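Local atomic coordinates of 3'-5' exonuclease crn-4 (Caenorhabditis elegans, PDB entry 3CM6), a protein that degrades RNA and DNA as a homodimeric, metal-dependent 3'-5' exonuclease and takes part in DNA degradation during apoptosis. Residues 20-25 against 44-49; 27-32 against 72-77; 160-165 against 206-211; 217-222 against 270-275. All blocks are in the same frame, centred on the assembly; numbering follows the deposited sequence.

Interaction 1: residues 20-25 against 44-49; sequences TLLILD and FAIVAY. With ER3 (erbium (III) ion), chain F.
Six backbone hydrogen bonds join residues 20-25 to 44-49, in antiparallel pairs Leu21 with Tyr49, Ile23 with Val47 and Asp25 with Ala45. Each of these three hydrogen-bonded pairs closes a ring of two bonds; at the middle one, Ile23 N reaches Val47 O at 2.8 Å and Val47 N returns to Ile23 O at 3.1 Å. A CA-H...O contact from Ile46 CA to Ile23 O, also 3.1 Å, gives that carbonyl a second partner.

Apolar contacts follow the alternation of the strands. On the face of Leu22, Leu24, Ile46 and Ala48, the Leu24 CD1 methyl does most of the touching: it lies 3.6 Å from Ile46 CG1 and comes to the edge of the Phe44 ring, near its plane, 3.7 Å from CE2. Leu24 chi1 of 176° sets CG beside its own carbonyl carbon and sends the branch towards these neighbours. Leu22 divides its contacts, CB meeting Ile46 CG2 and CD2 meeting Ala48 CB at 3.8 Å. Helix 95-109 covers this face through Leu106, Phe102 and Trp105. On the other face Ile23 CD1 lies 4.0 Å from Tyr49 CB, and helix 191-207 packs on Val47 and Tyr49, whose hydroxyl is hydrogen-bonded to Asp54.

Asp25, a magnesium-binding residue, points to that second face, its carboxylate close to those of Glu27 and Asp194; the modelled erbium ion lies nearby, at a doubtful distance. Two adjacent antiparallel central strands, the first delivering metal-binding acids, are characteristic of the RNase H-like fold of DEDD-type exonucleases.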
loop_
_atom_site.group_PDB
_atom_site.type_symbol
_atom_site.label_atom_id
_atom_site.label_comp_id
_atom_site.label_asym_id
_atom_site.label_seq_id
_atom_site.Cartn_x
_atom_site.Cartn_y
_atom_site.Cartn_z
ATOM N N THR B 20 18.981 -32.223 7.994
ATOM C CA THR B 20 18.440 -31.500 6.869
ATOM C C THR B 20 18.421 -29.993 7.123
ATOM O O THR B 20 18.020 -29.557 8.197
ATOM C CB THR B 20 17.090 -32.113 6.355
ATOM O OG1 THR B 20 16.221 -31.075 5.890
ATOM C CG2 THR B 20 16.397 -32.889 7.415
ATOM N N LEU B 21 18.914 -29.222 6.148
ATOM C CA LEU B 21 18.906 -27.759 6.215
ATOM C C LEU B 21 17.870 -27.231 5.257
ATOM O O LEU B 21 17.769 -27.694 4.114
ATOM C CB LEU B 21 20.277 -27.166 5.870
ATOM C CG LEU B 21 21.449 -27.518 6.804
ATOM C CD1 LEU B 21 22.782 -26.962 6.309
ATOM C CD2 LEU B 21 21.187 -27.080 8.232
ATOM N N LEU B 22 17.081 -26.269 5.725
ATOM C CA LEU B 22 16.026 -25.693 4.898
ATOM C C LEU B 22 16.413 -24.285 4.492
ATOM O O LEU B 22 16.533 -23.403 5.333
ATOM C CB LEU B 22 14.683 -25.703 5.628
ATOM C CG LEU B 22 14.072 -27.068 5.991
ATOM C CD1 LEU B 22 12.720 -26.909 6.738
ATOM C CD2 LEU B 22 13.914 -27.958 4.768
ATOM N N ILE B 23 16.648 -24.089 3.202
ATOM C CA ILE B 23 17.020 -22.780 2.715
ATOM C C ILE B 23 15.719 -21.992 2.631
ATOM O O ILE B 23 14.742 -22.440 2.009
ATOM C CB ILE B 23 17.752 -22.834 1.344
ATOM C CG1 ILE B 23 19.195 -23.344 1.484
ATOM C CG2 ILE B 23 17.811 -21.462 0.741
ATOM C CD1 ILE B 23 19.326 -24.863 1.769
ATOM N N LEU B 24 15.706 -20.837 3.281
ATOM C CA LEU B 24 14.498 -20.058 3.410
ATOM C C LEU B 24 14.671 -18.680 2.809
ATOM O O LEU B 24 15.757 -18.077 2.863
ATOM C CB LEU B 24 14.085 -19.929 4.870
ATOM C CG LEU B 24 12.869 -19.032 5.129
ATOM C CD1 LEU B 24 11.608 -19.870 5.270
ATOM C CD2 LEU B 24 13.089 -18.227 6.377
ATOM N N ASP B 25 13.581 -18.188 2.236
ATOM C CA ASP B 25 13.556 -16.849 1.724
ATOM C C ASP B 25 12.152 -16.257 1.671
ATOM O O ASP B 25 11.195 -16.926 1.270
ATOM C CB ASP B 25 14.174 -16.814 0.349
ATOM C CG ASP B 25 14.462 -15.425 -0.088
ATOM O OD1 ASP B 25 15.158 -14.704 0.661
ATOM O OD2 ASP B 25 13.976 -15.041 -1.158
ATOM N N PHE B 44 6.794 -16.892 0.216
ATOM C CA PHE B 44 7.302 -17.813 1.180
ATOM C C PHE B 44 7.928 -18.952 0.374
ATOM O O PHE B 44 7.201 -19.736 -0.249
ATOM C CB PHE B 44 6.098 -18.337 1.944
ATOM C CG PHE B 44 6.400 -18.863 3.306
ATOM C CD1 PHE B 44 5.420 -18.815 4.288
ATOM C CD2 PHE B 44 7.649 -19.397 3.618
ATOM C CE1 PHE B 44 5.671 -19.289 5.563
ATOM C CE2 PHE B 44 7.912 -19.884 4.887
ATOM C CZ PHE B 44 6.929 -19.834 5.863
ATOM N N ALA B 45 9.260 -19.052 0.376
ATOM C CA ALA B 45 9.970 -20.079 -0.411
ATOM C C ALA B 45 11.006 -20.868 0.392
ATOM O O ALA B 45 11.834 -20.287 1.110
ATOM C CB ALA B 45 10.628 -19.455 -1.611
ATOM N N ILE B 46 10.956 -22.190 0.266
ATOM C CA ILE B 46 11.903 -23.078 0.963
ATOM C C ILE B 46 12.326 -24.206 0.041
ATOM O O ILE B 46 11.502 -24.730 -0.703
ATOM C CB ILE B 46 11.302 -23.720 2.228
ATOM C CG1 ILE B 46 10.702 -22.670 3.153
ATOM C CG2 ILE B 46 12.362 -24.525 2.981
ATOM C CD1 ILE B 46 9.898 -23.263 4.269
ATOM N N VAL B 47 13.615 -24.546 0.086
ATOM C CA VAL B 47 14.184 -25.711 -0.594
ATOM C C VAL B 47 15.023 -26.486 0.415
ATOM O O VAL B 47 15.782 -25.893 1.196
ATOM C CB VAL B 47 15.083 -25.327 -1.790
ATOM C CG1 VAL B 47 15.363 -26.532 -2.664
ATOM C CG2 VAL B 47 14.398 -24.338 -2.634
ATOM N N ALA B 48 14.888 -27.810 0.384
ATOM C CA ALA B 48 15.597 -28.694 1.307
ATOM C C ALA B 48 17.001 -29.067 0.813
ATOM O O ALA B 48 17.253 -29.099 -0.385
ATOM C CB ALA B 48 14.771 -29.933 1.583
ATOM N N TYR B 49 17.906 -29.306 1.761
ATOM C CA TYR B 49 19.255 -29.817 1.498
ATOM C C TYR B 49 19.496 -30.992 2.419
ATOM O O TYR B 49 19.279 -30.881 3.631
ATOM C CB TYR B 49 20.299 -28.740 1.767
ATOM C CG TYR B 49 21.731 -29.225 1.723
ATOM C CD1 TYR B 49 22.413 -29.336 0.504
ATOM C CD2 TYR B 49 22.414 -29.549 2.898
ATOM C CE1 TYR B 49 23.729 -29.782 0.452
ATOM C CE2 TYR B 49 23.722 -29.990 2.859
ATOM C CZ TYR B 49 24.380 -30.106 1.631
ATOM O OH TYR B 49 25.687 -30.540 1.588
HETATM ER ER ER3 F . 15.460 -12.476 -1.088
#

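Interaction 2: residues 27-32 against 72-77; sequences ETTSDA and RTLTKN. With ER3 (erbium (III) ion), chain F.
Asn77 grips the loop at Asp31 and Ala32 with both ends of its side-chain amide. Its ND2 donates to Asp31 OD2 over 3.1 Å; the bond is nearly straight at 166° and runs close to the amide plane, and carboxylate and amide lie nearly coplanar. Its OD1 accepts from Ala32 N at 3.0 Å, with the donor above the carbonyl plane. Asn77 reaches both because chi1 of 72° holds CG between its backbone N and carbonyl carbon, turning the amide to the loop from the first turn of helix 76-82.

Two waters extend the polar contact. One accepts from both Ser30 N and Thr75 N, the latter at 3.0 Å, and so joins two backbones that do not pair directly. The other donates to Asn77 OD1 and is hydrogen-bonded to Ser30 OG at 2.6 Å.

Apolar contact is slight, with Thr29 CG2 approaching Leu74 CD1 at 4.4 Å. Separately, Thr75 CB packs in van der Waals contact on the carbonyl oxygen of Ser30.

The two oxygens of Asp31 serve different chains: OD2 holds Asn77, whereas OD1 accepts from Lys76 N of the second subunit. Reciprocally, Lys76 N of this chain donates to Asp31 OD1 of the second subunit. Placed between two N-H donors, this buried carboxylate is probably kept ionised, and it ties the loop after the first strand to the dimer interface.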
loop_
_atom_site.group_PDB
_atom_site.type_symbol
_atom_site.label_atom_id
_atom_site.label_comp_id
_atom_site.label_asym_id
_atom_site.label_seq_id
_atom_site.Cartn_x
_atom_site.Cartn_y
_atom_site.Cartn_z
ATOM N N GLU B 27 9.856 -12.757 0.444
ATOM C CA GLU B 27 9.765 -11.456 -0.200
ATOM C C GLU B 27 8.651 -10.677 0.479
ATOM O O GLU B 27 7.669 -11.278 0.967
ATOM C CB GLU B 27 9.526 -11.583 -1.713
ATOM C CG GLU B 27 10.660 -12.277 -2.512
ATOM C CD GLU B 27 12.068 -11.716 -2.261
ATOM O OE1 GLU B 27 12.223 -10.539 -1.824
ATOM O OE2 GLU B 27 13.045 -12.475 -2.520
ATOM N N THR B 28 8.803 -9.350 0.532
ATOM C CA THR B 28 7.844 -8.515 1.277
ATOM C C THR B 28 7.319 -7.345 0.462
ATOM O O THR B 28 7.952 -6.899 -0.502
ATOM C CB THR B 28 8.458 -7.923 2.597
ATOM O OG1 THR B 28 9.500 -6.992 2.275
ATOM C CG2 THR B 28 9.029 -9.004 3.495
ATOM N N THR B 29 6.176 -6.822 0.888
ATOM C CA THR B 29 5.739 -5.508 0.453
ATOM C C THR B 29 6.835 -4.522 0.834
ATOM O O THR B 29 7.521 -4.713 1.850
ATOM C CB THR B 29 4.465 -5.074 1.168
ATOM O OG1 THR B 29 4.706 -5.030 2.582
ATOM C CG2 THR B 29 3.341 -6.021 0.890
ATOM N N SER B 30 7.001 -3.475 0.024
ATOM C CA SER B 30 7.994 -2.453 0.289
ATOM C C SER B 30 7.665 -1.165 -0.447
ATOM O O SER B 30 6.830 -1.149 -1.353
ATOM C CB SER B 30 9.382 -2.942 -0.140
ATOM O OG SER B 30 9.463 -3.026 -1.557
ATOM N N ASP B 31 8.328 -0.087 -0.045
ATOM C CA ASP B 31 8.272 1.172 -0.756
ATOM C C ASP B 31 9.652 1.776 -0.643
ATOM O O ASP B 31 9.975 2.408 0.370
ATOM C CB ASP B 31 7.207 2.106 -0.173
ATOM C CG ASP B 31 7.097 3.426 -0.946
ATOM O OD1 ASP B 31 6.541 4.415 -0.417
ATOM O OD2 ASP B 31 7.587 3.487 -2.089
ATOM N N ALA B 32 10.463 1.557 -1.680
ATOM C CA ALA B 32 11.909 1.847 -1.660
ATOM C C ALA B 32 12.329 3.057 -0.824
ATOM O O ALA B 32 13.193 2.960 0.048
ATOM C CB ALA B 32 12.438 1.991 -3.084
ATOM N N ARG B 72 -2.382 -4.037 0.455
ATOM C CA ARG B 72 -2.843 -5.022 -0.493
ATOM C C ARG B 72 -2.419 -4.775 -1.914
ATOM O O ARG B 72 -2.381 -5.707 -2.701
ATOM C CB ARG B 72 -4.347 -5.088 -0.412
ATOM C CG ARG B 72 -4.778 -6.137 0.546
ATOM C CD ARG B 72 -6.184 -5.980 0.891
ATOM N NE ARG B 72 -6.343 -5.520 2.257
ATOM C CZ ARG B 72 -7.440 -5.740 2.972
ATOM N NH1 ARG B 72 -8.457 -6.411 2.434
ATOM N NH2 ARG B 72 -7.525 -5.284 4.214
ATOM N N THR B 73 -2.075 -3.535 -2.239
ATOM C CA THR B 73 -1.643 -3.193 -3.580
ATOM C C THR B 73 -0.141 -2.999 -3.610
ATOM O O THR B 73 0.402 -2.120 -2.936
ATOM C CB THR B 73 -2.363 -1.914 -4.099
ATOM O OG1 THR B 73 -3.781 -2.120 -4.069
ATOM C CG2 THR B 73 -1.936 -1.576 -5.517
ATOM N N LEU B 74 0.535 -3.814 -4.402
ATOM C CA LEU B 74 1.980 -3.748 -4.487
ATOM C C LEU B 74 2.409 -2.451 -5.134
ATOM O O LEU B 74 1.965 -2.080 -6.214
ATOM C CB LEU B 74 2.547 -4.945 -5.257
ATOM C CG LEU B 74 3.003 -6.199 -4.509
ATOM C CD1 LEU B 74 2.138 -6.564 -3.311
ATOM C CD2 LEU B 74 3.104 -7.385 -5.464
ATOM N N THR B 75 3.249 -1.743 -4.416
ATOM C CA THR B 75 3.997 -0.623 -4.941
ATOM C C THR B 75 4.638 -1.020 -6.274
ATOM O O THR B 75 5.113 -2.143 -6.440
ATOM C CB THR B 75 5.043 -0.243 -3.889
ATOM O OG1 THR B 75 4.520 0.821 -3.084
ATOM C CG2 THR B 75 6.327 0.181 -4.492
ATOM N N LYS B 76 4.639 -0.106 -7.230
ATOM C CA LYS B 76 5.257 -0.377 -8.505
ATOM C C LYS B 76 6.744 -0.665 -8.333
ATOM O O LYS B 76 7.285 -1.582 -8.965
ATOM C CB LYS B 76 5.046 0.792 -9.459
ATOM C CG LYS B 76 4.919 0.376 -10.923
ATOM C CD LYS B 76 6.279 0.250 -11.571
ATOM C CE LYS B 76 6.199 0.507 -13.068
ATOM N NZ LYS B 76 7.247 1.520 -13.409
ATOM N N ASN B 77 7.411 0.100 -7.480
ATOM C CA ASN B 77 8.825 -0.137 -7.268
ATOM C C ASN B 77 9.099 -1.488 -6.551
ATOM O O ASN B 77 10.204 -2.017 -6.623
ATOM C CB ASN B 77 9.520 1.085 -6.636
ATOM C CG ASN B 77 9.143 1.293 -5.180
ATOM O OD1 ASN B 77 9.449 0.451 -4.327
ATOM N ND2 ASN B 77 8.486 2.422 -4.877
HETATM ER ER ER3 F . 15.460 -12.476 -1.088
HETATM O O HOH W 1 4.365 -2.750 -1.785
HETATM O O HOH W 2 10.865 -1.514 -3.075
#

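Interaction 3: residues 160-165 against 206-211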
loop_
_atom_site.group_PDB
_atom_site.type_symbol
_atom_site.label_atom_id
_atom_site.label_comp_id
_atom_site.label_asym_id
_atom_site.label_seq_id
_atom_site.Cartn_x
_atom_site.Cartn_y
_atom_site.Cartn_z
ATOM N N ASP B 160 38.048 -14.968 5.288
ATOM C CA ASP B 160 39.201 -14.747 6.147
ATOM C C ASP B 160 40.094 -15.988 6.142
ATOM O O ASP B 160 41.310 -15.883 6.058
ATOM C CB ASP B 160 38.774 -14.423 7.581
ATOM C CG ASP B 160 38.581 -12.922 7.825
ATOM O OD1 ASP B 160 39.532 -12.127 7.544
ATOM O OD2 ASP B 160 37.482 -12.534 8.327
ATOM N N ARG B 161 39.470 -17.158 6.196
ATOM C CA ARG B 161 40.171 -18.415 6.307
ATOM C C ARG B 161 40.891 -18.822 5.022
ATOM O O ARG B 161 41.938 -19.453 5.085
ATOM C CB ARG B 161 39.186 -19.508 6.739
ATOM C CG ARG B 161 39.793 -20.886 6.851
ATOM C CD ARG B 161 38.867 -21.877 7.488
ATOM N NE ARG B 161 37.932 -22.489 6.550
ATOM C CZ ARG B 161 38.151 -23.616 5.875
ATOM N NH1 ARG B 161 39.297 -24.262 5.989
ATOM N NH2 ARG B 161 37.222 -24.087 5.059
ATOM N N MET B 162 40.335 -18.472 3.866
ATOM C CA MET B 162 40.886 -18.918 2.589
ATOM C C MET B 162 41.634 -17.853 1.824
ATOM O O MET B 162 42.416 -18.169 0.940
ATOM C CB MET B 162 39.786 -19.440 1.688
ATOM C CG MET B 162 39.460 -20.857 1.892
ATOM S SD MET B 162 37.831 -21.046 1.232
ATOM C CE MET B 162 38.138 -21.377 -0.515
ATOM N N GLY B 163 41.373 -16.594 2.144
ATOM C CA GLY B 163 41.947 -15.482 1.396
ATOM C C GLY B 163 40.899 -14.584 0.768
ATOM O O GLY B 163 40.236 -14.986 -0.184
ATOM N N PRO B 164 40.720 -13.373 1.339
ATOM C CA PRO B 164 39.950 -12.273 0.726
ATOM C C PRO B 164 40.360 -11.999 -0.716
ATOM O O PRO B 164 41.512 -12.256 -1.093
ATOM C CB PRO B 164 40.307 -11.067 1.606
ATOM C CG PRO B 164 40.572 -11.682 2.975
ATOM C CD PRO B 164 41.237 -13.006 2.681
ATOM N N LYS B 165 39.404 -11.511 -1.507
ATOM C CA LYS B 165 39.647 -11.083 -2.890
ATOM C C LYS B 165 38.604 -10.048 -3.336
ATOM O O LYS B 165 37.546 -9.940 -2.720
ATOM C CB LYS B 165 39.741 -12.290 -3.838
ATOM C CG LYS B 165 38.436 -12.853 -4.373
ATOM C CD LYS B 165 38.702 -14.258 -4.933
ATOM C CE LYS B 165 37.653 -14.710 -5.934
ATOM N NZ LYS B 165 37.684 -16.196 -6.111
ATOM N N ILE B 206 30.237 -26.245 1.969
ATOM C CA ILE B 206 30.456 -27.516 2.632
ATOM C C ILE B 206 31.579 -28.324 1.962
ATOM O O ILE B 206 32.525 -28.750 2.643
ATOM C CB ILE B 206 29.136 -28.318 2.769
ATOM C CG1 ILE B 206 28.213 -27.591 3.757
ATOM C CG2 ILE B 206 29.399 -29.785 3.175
ATOM C CD1 ILE B 206 26.775 -28.050 3.758
ATOM N N ASN B 207 31.507 -28.503 0.644
ATOM C CA ASN B 207 32.565 -29.216 -0.073
ATOM C C ASN B 207 33.956 -28.586 0.132
ATOM O O ASN B 207 34.957 -29.251 -0.034
ATOM C CB ASN B 207 32.276 -29.324 -1.585
ATOM C CG ASN B 207 30.969 -30.056 -1.911
ATOM O OD1 ASN B 207 30.434 -30.840 -1.113
ATOM N ND2 ASN B 207 30.448 -29.791 -3.111
ATOM N N MET B 208 34.004 -27.305 0.464
ATOM C CA MET B 208 35.255 -26.596 0.702
ATOM C C MET B 208 35.667 -26.690 2.174
ATOM O O MET B 208 36.552 -25.954 2.629
ATOM C CB MET B 208 35.089 -25.115 0.367
ATOM C CG MET B 208 34.567 -24.799 -1.010
ATOM S SD MET B 208 35.885 -24.350 -2.153
ATOM C CE MET B 208 36.325 -25.964 -2.812
ATOM N N GLY B 209 34.995 -27.563 2.920
ATOM C CA GLY B 209 35.321 -27.780 4.325
ATOM C C GLY B 209 34.737 -26.814 5.342
ATOM O O GLY B 209 35.167 -26.798 6.497
ATOM N N ALA B 210 33.756 -26.010 4.949
ATOM C CA ALA B 210 33.136 -25.116 5.920
ATOM C C ALA B 210 32.318 -25.876 6.972
ATOM O O ALA B 210 31.683 -26.911 6.674
ATOM C CB ALA B 210 32.264 -24.061 5.225
ATOM N N LYS B 211 32.333 -25.346 8.196
ATOM C CA LYS B 211 31.436 -25.812 9.245
ATOM C C LYS B 211 30.161 -24.977 9.253
ATOM O O LYS B 211 30.156 -23.817 9.674
ATOM C CB LYS B 211 32.120 -25.783 10.602
ATOM C CG LYS B 211 31.280 -26.377 11.736
ATOM C CD LYS B 211 32.163 -26.755 12.915
ATOM C CE LYS B 211 31.370 -26.874 14.214
ATOM N NZ LYS B 211 31.000 -28.245 14.557
#
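Arg161 and Met162, at the end of helix 151-162, both point toward the chain leaving helix 191-207, but they meet it in different ways. The arginine starts out extended, with CG anti to the backbone N, and then bends at chi3 (85°), which turns the guanidinium to the carbonyl of Met208. That oxygen sits at the edge of the group, near its plane, and NH2 donates to Met208 O over 3.1 Å. The bond is bent, 137° at the hydrogen, and the donor is tilted from the carbonyl plane. Gly209 O is a more distant neighbour, 3.7 Å from Arg161 NH2 and oblique to the guanidinium. The same NH2 forms a salt bridge with Glu158, one turn back on helix 151-162, so the group is held on its own helix while it reaches across.

Met162 and Met208 cross at about a right angle. The touch is between the Met162 CE methyl and Met208 SD, 4.1 Å apart; Met208 first points toward the other segment, then bends at chi2 and chi3 and carries its end away, leaving the sulfur as the part that is met.

The accepting carbonyl lies in a Schellman motif. Gly209, with positive phi, is its C-prime residue: Gly209 N bonds to Ile206 O at 2.8 Å and Ala210 N to Met205 O, and the chain turns out of the helix.

With a single bent hydrogen bond and one thioether contact among mostly exposed residues, the two helix ends are joined loosely. The arginine's positive charge may complement the negative end of the helix 191-207 dipole, and Glu158 would partly offset it.

Interaction 4: residues 217-222 against 270-275. With ZN (zinc ion), chain E.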
loop_
_atom_site.group_PDB
_atom_site.type_symbol
_atom_site.label_atom_id
_atom_site.label_comp_id
_atom_site.label_asym_id
_atom_site.label_seq_id
_atom_site.Cartn_x
_atom_site.Cartn_y
_atom_site.Cartn_z
ATOM N N LEU B 217 21.041 -16.549 16.971
ATOM C CA LEU B 217 19.964 -16.946 17.856
ATOM C C LEU B 217 19.124 -15.722 18.174
ATOM O O LEU B 217 19.656 -14.607 18.238
ATOM C CB LEU B 217 20.544 -17.509 19.158
ATOM C CG LEU B 217 21.416 -18.768 19.045
ATOM C CD1 LEU B 217 22.144 -18.996 20.335
ATOM C CD2 LEU B 217 20.587 -19.991 18.668
ATOM N N LEU B 218 17.821 -15.919 18.382
ATOM C CA LEU B 218 16.966 -14.820 18.782
ATOM C C LEU B 218 16.662 -14.891 20.276
ATOM O O LEU B 218 16.241 -15.921 20.813
ATOM C CB LEU B 218 15.720 -14.731 17.903
ATOM C CG LEU B 218 15.977 -14.450 16.407
ATOM C CD1 LEU B 218 14.667 -14.446 15.587
ATOM C CD2 LEU B 218 16.766 -13.185 16.146
ATOM N N THR B 219 16.864 -13.758 20.927
ATOM C CA THR B 219 17.084 -13.670 22.365
ATOM C C THR B 219 16.275 -12.486 22.898
ATOM O O THR B 219 16.148 -11.453 22.207
ATOM C CB THR B 219 18.619 -13.458 22.586
ATOM O OG1 THR B 219 19.251 -14.685 23.011
ATOM C CG2 THR B 219 18.914 -12.367 23.537
ATOM N N CYS B 220 15.694 -12.639 24.090
ATOM C CA CYS B 220 14.870 -11.582 24.715
ATOM C C CYS B 220 15.643 -10.300 25.018
ATOM O O CYS B 220 15.069 -9.221 25.054
ATOM C CB CYS B 220 14.186 -12.092 25.994
ATOM S SG CYS B 220 15.291 -13.009 27.143
ATOM N N CYS B 221 16.953 -10.416 25.178
ATOM C CA CYS B 221 17.755 -9.343 25.740
ATOM C C CYS B 221 19.133 -9.100 25.168
ATOM O O CYS B 221 19.866 -10.036 24.905
ATOM C CB CYS B 221 17.997 -9.691 27.186
ATOM S SG CYS B 221 17.159 -8.636 28.245
ATOM N N ALA B 222 19.518 -7.833 25.076
ATOM C CA ALA B 222 20.894 -7.477 24.749
ATOM C C ALA B 222 21.334 -6.281 25.582
ATOM O O ALA B 222 20.563 -5.332 25.758
ATOM C CB ALA B 222 21.030 -7.163 23.277
ATOM N N CYS B 270 15.882 -20.165 25.252
ATOM C CA CYS B 270 16.423 -18.827 24.993
ATOM C C CYS B 270 17.827 -18.679 25.535
ATOM O O CYS B 270 18.065 -18.861 26.710
ATOM C CB CYS B 270 15.539 -17.709 25.544
ATOM S SG CYS B 270 16.417 -16.100 25.586
ATOM N N ARG B 271 18.749 -18.319 24.667
ATOM C CA ARG B 271 20.142 -18.238 25.030
ATOM C C ARG B 271 20.413 -17.296 26.230
ATOM O O ARG B 271 21.350 -17.522 27.004
ATOM C CB ARG B 271 20.946 -17.813 23.798
ATOM C CG ARG B 271 22.431 -17.852 23.973
ATOM C CD ARG B 271 22.993 -19.266 24.087
ATOM N NE ARG B 271 24.455 -19.200 23.996
ATOM C CZ ARG B 271 25.311 -19.991 24.648
ATOM N NH1 ARG B 271 26.623 -19.825 24.469
ATOM N NH2 ARG B 271 24.863 -20.934 25.475
ATOM N N TYR B 272 19.590 -16.264 26.393
ATOM C CA TYR B 272 19.842 -15.262 27.418
ATOM C C TYR B 272 19.191 -15.641 28.748
ATOM O O TYR B 272 19.868 -15.744 29.765
ATOM C CB TYR B 272 19.334 -13.897 26.951
ATOM C CG TYR B 272 19.871 -12.718 27.734
ATOM C CD1 TYR B 272 20.905 -11.935 27.204
ATOM C CD2 TYR B 272 19.337 -12.366 28.991
ATOM C CE1 TYR B 272 21.415 -10.850 27.893
ATOM C CE2 TYR B 272 19.853 -11.275 29.708
ATOM C CZ TYR B 272 20.889 -10.519 29.143
ATOM O OH TYR B 272 21.413 -9.417 29.801
ATOM N N CYS B 273 17.871 -15.835 28.734
ATOM C CA CYS B 273 17.109 -16.060 29.959
ATOM C C CYS B 273 17.070 -17.542 30.369
ATOM O O CYS B 273 16.659 -17.871 31.492
ATOM C CB CYS B 273 15.691 -15.489 29.825
ATOM S SG CYS B 273 14.614 -16.403 28.706
ATOM N N ARG B 274 17.491 -18.416 29.455
ATOM C CA ARG B 274 17.494 -19.872 29.648
ATOM C C ARG B 274 16.111 -20.495 29.851
ATOM O O ARG B 274 16.001 -21.679 30.158
ATOM C CB ARG B 274 18.474 -20.305 30.749
ATOM C CG ARG B 274 19.940 -19.946 30.487
ATOM C CD ARG B 274 20.428 -20.469 29.126
ATOM N NE ARG B 274 21.663 -19.821 28.678
ATOM C CZ ARG B 274 22.885 -20.308 28.880
ATOM N NH1 ARG B 274 23.056 -21.459 29.523
ATOM N NH2 ARG B 274 23.943 -19.646 28.436
ATOM N N LYS B 275 15.055 -19.714 29.657
ATOM C CA LYS B 275 13.705 -20.254 29.740
ATOM C C LYS B 275 13.331 -20.908 28.424
ATOM O O LYS B 275 13.998 -20.703 27.413
ATOM C CB LYS B 275 12.690 -19.159 30.071
ATOM C CG LYS B 275 12.806 -18.589 31.465
ATOM C CD LYS B 275 11.834 -17.424 31.645
ATOM C CE LYS B 275 12.000 -16.768 33.018
ATOM N NZ LYS B 275 11.883 -15.292 32.931
HETATM ZN ZN ZN E . 14.717 -15.075 26.763
HETATM O O HOH W 3 18.007 -17.708 22.073
#
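Three cysteine sulfurs from the two segments converge on one zinc ion: Cys220 SG at 2.2 Å, Cys270 SG at 2.3 Å and Cys273 SG at 2.4 Å from the metal. Cys220 comes from just beyond strand 216-219, with chi1 of 47° placing SG between its backbone N and carbonyl carbon, whereas Cys270 SG is anti to its own N. Cys220 SG and Cys270 SG are brought to 3.6 Å of each other by their shared metal.

Backbone N-H groups address the thiolates of the 270-275 loop. Cys273 N donates to Cys270 SG in a nearly straight bond of 171°, Tyr272 N adds a weak one, and Lys275 N donates to Cys273 SG. Such bonds would be expected to spread the negative charge of the sulfurs. Cys270 and Cys273 form a CxxC knuckle, and with Cys220 and Cys280 they complete a Cys4 zinc site that ties this loop to the edge region of the central sheet, where strand 216-219 pairs with 253-256.

Beside the metal, Cys221 lies over a face of the Tyr272 ring. Its CB sits 3.3 Å from the ring centroid, almost on the normal, in a CH-pi contact; Cys221 SG is over the face as well, 4.4 Å from the centroid of Tyr272. Thr219 OG1 approaches Arg271 CB at 3.6 Å, the two side chains crossing at a slant.

Further back on the strand, Leu217 CD1 rests against the aliphatic part of Arg271, nearest CG at 3.8 Å. Nearby, a water accepts from Arg271 N and donates to Leu218 O, joining the loop to the strand backbone.

Interaction 1 is the buried core of the sheet, joined by regular backbone pairing and methyl packing, while interaction 3 is a surface contact between helix ends with one hydrogen bond. Interaction 2 continues strand 20-28 from interaction 1, but partly buried side-chain amide, carboxylate and water bonds replace the regular pairing, and the second subunit hydrogen-bonds to it. Interaction 4, also partly buried, reaches the same sheet through strand 216-219 and relies on metal ligation. Interactions 1 and 3 touch where Tyr49 OH packs on Ile206 CD1; interactions 2 and 4 lie on opposite sides of the chain's centre, their centres about 32 Å apart.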